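Local coordinates for putative PAS/PAC sensor protein (Nakamurella multipartita DSM 44233, PDB 6HMJ) that senses blue light with a flavin mononucleotide chromophore and couples it to RNA binding and translational regulation, at residues G212-V217 against R297-S302; V199-D202 against A207-T210. One frame throughout, in Å; residues are numbered along the deposited sequence.

How the interactions relate
The two contacts follow one another along the chain. Interaction 2 closes the turn behind helix 192-202, and interaction 1 begins just afterwards, where strand 213-216 joins the edge of the flavin-binding PAS-fold sheet. Their centres lie about 25 Å apart, and they share no touch beyond adjoining in sequence. Interaction 2 sits on the surface, its centre about 16 Å from the centre of the chain, whereas that of interaction 1 lies about 38 Å from it, beside the chromophore. Residues 203-217 connect the helical region that includes the ANTAR domain, probably the RNA-binding part, to the light-oxygen-voltage domain, with helix 351-372 meeting the linker near Pro208.

Interaction 1. Residues G212-V217 against R297-S302; sequences GWTVPV and RSAIRS. With FMN (flavin mononucleotide), chain E.
In the flavin-binding light-oxygen-voltage domain, a variant of the PAS fold, an added edge strand touches the helix that carries the phosphate-binding arginines: Thr214 of strand 213-216 meets Ala299 and Ile300 of helix 294-305. The nearest CA atoms are Thr214 CA and Ala299 CA, 6.5 Å apart. Thr214 CB and Ala299 CB meet at 4.0 Å, and Thr214 OG1 lies 3.9 Å from Ile300 CG1, the side chains of Thr214 and Ile300 crossing at about a right angle. The hydroxyl stands anti to its own carbonyl carbon (chi1 -64°), where Thr214 OG1 and Thr312 OG1 of the adjacent strand share a hydrogen bond. That strand, 310-317, pairs antiparallel with 213-216 through backbone bonds of Trp213 with Leu313 and Val215 with Thr311, while the CB of Trp213 points away from the helix. Ile300 is buried and its two branches part: chi1 of -59° sends CG1 to the strand and CG2 to the ribityl chain, where Ile300 CG2 is 3.8 Å from FMN C1' and equally far from FMN C4'. Ile300 therefore lies between the added edge strand and the ribityl chain. One turn apart, Arg297 and Arg301 both bring the edge of the guanidinium, in plane, to the FMN phosphorus; the exact place of FMN O1P is doubtful, so individual bond lengths mean little. The Arg301 guanidinium also lies over its own helix, Ser298 CA standing 3.3 Å above its plane toward the rim.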
# COMPACT_ATOMS: atom_id res chain seq x y z
N GLY A 212 22.71 2.07 -21.51
CA GLY A 212 22.92 0.63 -21.43
C GLY A 212 24.40 0.28 -21.42
O GLY A 212 25.21 0.99 -20.81
N TRP A 213 24.75 -0.80 -22.10
CA TRP A 213 26.12 -1.30 -22.09
C TRP A 213 26.27 -2.39 -23.15
O TRP A 213 25.29 -2.81 -23.79
CB TRP A 213 26.52 -1.82 -20.71
CG TRP A 213 25.43 -2.59 -20.01
CD1 TRP A 213 24.63 -2.14 -19.00
CD2 TRP A 213 25.04 -3.95 -20.26
NE1 TRP A 213 23.76 -3.13 -18.61
CE2 TRP A 213 23.99 -4.25 -19.37
CE3 TRP A 213 25.47 -4.93 -21.14
CZ2 TRP A 213 23.37 -5.49 -19.34
CZ3 TRP A 213 24.85 -6.18 -21.11
CH2 TRP A 213 23.81 -6.44 -20.22
N THR A 214 27.50 -2.85 -23.32
CA THR A 214 27.85 -3.97 -24.19
C THR A 214 28.99 -4.72 -23.53
O THR A 214 29.99 -4.11 -23.14
CB THR A 214 28.26 -3.48 -25.59
OG1 THR A 214 27.16 -2.83 -26.23
CG2 THR A 214 28.73 -4.64 -26.45
N VAL A 215 28.85 -6.04 -23.41
CA VAL A 215 29.85 -6.86 -22.72
C VAL A 215 30.11 -8.13 -23.51
O VAL A 215 29.27 -8.57 -24.30
CB VAL A 215 29.41 -7.22 -21.29
CG1 VAL A 215 29.14 -5.97 -20.48
CG2 VAL A 215 28.18 -8.12 -21.32
N PRO A 216 31.27 -8.74 -23.30
CA PRO A 216 31.59 -10.00 -23.99
C PRO A 216 30.88 -11.17 -23.32
O PRO A 216 30.17 -11.01 -22.33
CB PRO A 216 33.11 -10.09 -23.84
CG PRO A 216 33.40 -9.39 -22.57
CD PRO A 216 32.39 -8.27 -22.46
N VAL A 217 31.08 -12.35 -23.88
CA VAL A 217 30.44 -13.57 -23.39
C VAL A 217 31.51 -14.45 -22.76
O VAL A 217 32.56 -14.72 -23.38
CB VAL A 217 29.72 -14.32 -24.53
CG1 VAL A 217 29.21 -15.67 -24.04
CG2 VAL A 217 28.58 -13.48 -25.06
N ARG A 297 26.51 2.62 -29.92
CA ARG A 297 26.55 2.11 -31.28
C ARG A 297 27.96 1.65 -31.63
O ARG A 297 28.16 0.56 -32.19
CB ARG A 297 26.08 3.17 -32.28
CG ARG A 297 24.79 3.90 -31.93
CD ARG A 297 23.92 4.15 -33.16
NE ARG A 297 24.70 4.36 -34.38
CZ ARG A 297 25.24 5.51 -34.76
NH1 ARG A 297 25.10 6.59 -34.01
NH2 ARG A 297 25.93 5.57 -35.89
N SER A 298 28.96 2.48 -31.31
CA SER A 298 30.34 2.15 -31.64
C SER A 298 30.77 0.85 -30.97
O SER A 298 31.49 0.04 -31.57
CB SER A 298 31.26 3.29 -31.23
OG SER A 298 32.60 3.00 -31.54
N ALA A 299 30.34 0.62 -29.73
CA ALA A 299 30.68 -0.62 -29.05
C ALA A 299 30.13 -1.82 -29.80
O ALA A 299 30.83 -2.83 -29.97
CB ALA A 299 30.15 -0.60 -27.62
N ILE A 300 28.89 -1.73 -30.28
CA ILE A 300 28.29 -2.82 -31.04
C ILE A 300 29.04 -3.02 -32.36
O ILE A 300 29.41 -4.14 -32.71
CB ILE A 300 26.80 -2.55 -31.27
CG1 ILE A 300 26.07 -2.39 -29.92
CG2 ILE A 300 26.17 -3.67 -32.08
CD1 ILE A 300 24.68 -1.80 -30.03
N ARG A 301 29.26 -1.93 -33.10
CA ARG A 301 30.00 -2.01 -34.35
C ARG A 301 31.34 -2.70 -34.17
O ARG A 301 31.71 -3.59 -34.94
CB ARG A 301 30.19 -0.60 -34.92
CG ARG A 301 29.00 -0.06 -35.68
CD ARG A 301 29.33 1.19 -36.48
NE ARG A 301 29.08 2.41 -35.71
CZ ARG A 301 30.00 3.11 -35.05
NH1 ARG A 301 31.27 2.74 -35.04
NH2 ARG A 301 29.64 4.20 -34.38
N SER A 302 32.09 -2.30 -33.13
CA SER A 302 33.41 -2.87 -32.92
C SER A 302 33.34 -4.36 -32.63
O SER A 302 34.11 -5.15 -33.18
CB SER A 302 34.12 -2.13 -31.79
OG SER A 302 35.52 -2.31 -31.86
N1 FMN E . 20.56 -2.97 -32.31
C2 FMN E . 19.50 -2.59 -31.55
O2 FMN E . 19.46 -1.43 -31.10
N3 FMN E . 18.48 -3.43 -31.27
C4 FMN E . 18.44 -4.69 -31.72
O4 FMN E . 17.48 -5.43 -31.44
C4A FMN E . 19.56 -5.17 -32.55
N5 FMN E . 19.60 -6.43 -33.04
C5A FMN E . 20.64 -6.84 -33.79
C6 FMN E . 20.64 -8.15 -34.27
C7 FMN E . 21.69 -8.60 -35.06
C7M FMN E . 21.67 -10.02 -35.57
C8 FMN E . 22.82 -7.69 -35.37
C8M FMN E . 23.99 -8.14 -36.21
C9 FMN E . 22.83 -6.39 -34.89
C9A FMN E . 21.77 -5.92 -34.11
N10 FMN E . 21.75 -4.60 -33.60
C10 FMN E . 20.65 -4.21 -32.82
C1' FMN E . 22.81 -3.61 -33.83
C2' FMN E . 22.47 -2.72 -35.01
O2' FMN E . 21.79 -3.47 -36.03
C3' FMN E . 23.75 -2.15 -35.58
O3' FMN E . 24.61 -3.23 -35.98
C4' FMN E . 24.51 -1.29 -34.59
O4' FMN E . 23.69 -0.21 -34.13
C5' FMN E . 25.76 -0.79 -35.31
O5' FMN E . 25.94 0.61 -35.17
P FMN E . 25.54 1.58 -36.39
O1P FMN E . 25.85 2.94 -35.83
O2P FMN E . 26.43 1.12 -37.51
O3P FMN E . 24.08 1.29 -36.66

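Interaction 2. Residues V199-D202 against A207-T210; sequences VFTD and APST
Helix 192-202 ends beside the loop that leaves it at roughly a right angle, bringing Thr201 CA within 5.8 Å of Ala207 CA. Residues 199-202 are still helical, whereas Ala207, Pro208 and Ser209 are extended, close to a polyproline II path. No hydrogen bond joins the two segments; they meet through a single methyl group. Thr201 CG2 lies 3.9 Å from Pro208 CD and 3.9 Å from Ala207 CA, so it rests on the start of the proline ring and on the backbone just before it. The side chains of Thr201 and Pro208 cross at about a right angle; Ala207 CB stays farther off, 4.8 Å from Thr201 CG2. Four residues separate the segments, which makes this a short connection after the end of helix 192-202, on the surface, on the way from the helical region toward strand 213-216 of the flavin-binding domain. The threonine is turned by its hydroxyl: OG1 sits between the backbone N and the carbonyl carbon (chi1 62°), hydrogen-bonds the Thr198 carbonyl one turn back and reaches Ser197 O more weakly. That hold on the helix backbone leaves CG2 on the side of the backbone N and directed at the loop. Pro208 also touches Glu355 and Gln358 of helix 351-372, and the Gln358 amide hydrogen-bonds Ser209 O. Phe200, the buried preceding residue, stacks its ring with His164 of helix 154-167, within the ANTAR range.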
# COMPACT_ATOMS: atom_id res chain seq x y z
N VAL A 199 4.78 6.34 -12.01
CA VAL A 199 4.08 7.05 -10.94
C VAL A 199 5.04 7.94 -10.17
O VAL A 199 4.74 9.09 -9.86
CB VAL A 199 3.37 6.05 -10.00
CG1 VAL A 199 2.88 6.75 -8.74
CG2 VAL A 199 2.21 5.38 -10.72
N PHE A 200 6.22 7.40 -9.84
CA PHE A 200 7.22 8.21 -9.15
C PHE A 200 7.63 9.42 -9.99
O PHE A 200 7.77 10.53 -9.46
CB PHE A 200 8.44 7.35 -8.81
CG PHE A 200 8.22 6.40 -7.67
CD1 PHE A 200 7.57 6.80 -6.52
CD2 PHE A 200 8.66 5.08 -7.76
CE1 PHE A 200 7.36 5.93 -5.47
CE2 PHE A 200 8.46 4.20 -6.71
CZ PHE A 200 7.81 4.62 -5.57
N THR A 201 7.82 9.23 -11.30
CA THR A 201 8.24 10.34 -12.14
C THR A 201 7.10 11.33 -12.35
O THR A 201 7.34 12.54 -12.42
CB THR A 201 8.76 9.83 -13.48
OG1 THR A 201 7.71 9.14 -14.17
CG2 THR A 201 9.93 8.89 -13.27
N ASP A 202 5.86 10.84 -12.45
CA ASP A 202 4.72 11.75 -12.54
C ASP A 202 4.60 12.64 -11.31
O ASP A 202 4.00 13.71 -11.39
CB ASP A 202 3.42 10.96 -12.72
CG ASP A 202 3.26 10.40 -14.11
OD1 ASP A 202 4.05 10.76 -15.01
OD2 ASP A 202 2.32 9.59 -14.31
N ALA A 207 13.49 11.17 -14.12
CA ALA A 207 13.25 10.03 -14.99
C ALA A 207 14.37 8.99 -14.82
O ALA A 207 15.51 9.34 -14.52
CB ALA A 207 13.17 10.48 -16.44
N PRO A 208 14.05 7.71 -15.02
CA PRO A 208 15.10 6.68 -14.92
C PRO A 208 16.20 6.91 -15.94
O PRO A 208 16.05 7.66 -16.91
CB PRO A 208 14.35 5.37 -15.19
CG PRO A 208 12.91 5.68 -14.92
CD PRO A 208 12.73 7.12 -15.30
N SER A 209 17.33 6.25 -15.71
CA SER A 209 18.44 6.33 -16.63
C SER A 209 18.08 5.66 -17.96
O SER A 209 17.15 4.85 -18.04
CB SER A 209 19.69 5.68 -16.03
OG SER A 209 20.72 5.57 -16.99
N THR A 210 18.83 6.02 -19.00
CA THR A 210 18.61 5.50 -20.34
C THR A 210 19.84 4.79 -20.91
O THR A 210 19.76 4.20 -21.99
CB THR A 210 18.18 6.64 -21.27
OG1 THR A 210 16.86 7.07 -20.92
CG2 THR A 210 18.18 6.22 -22.73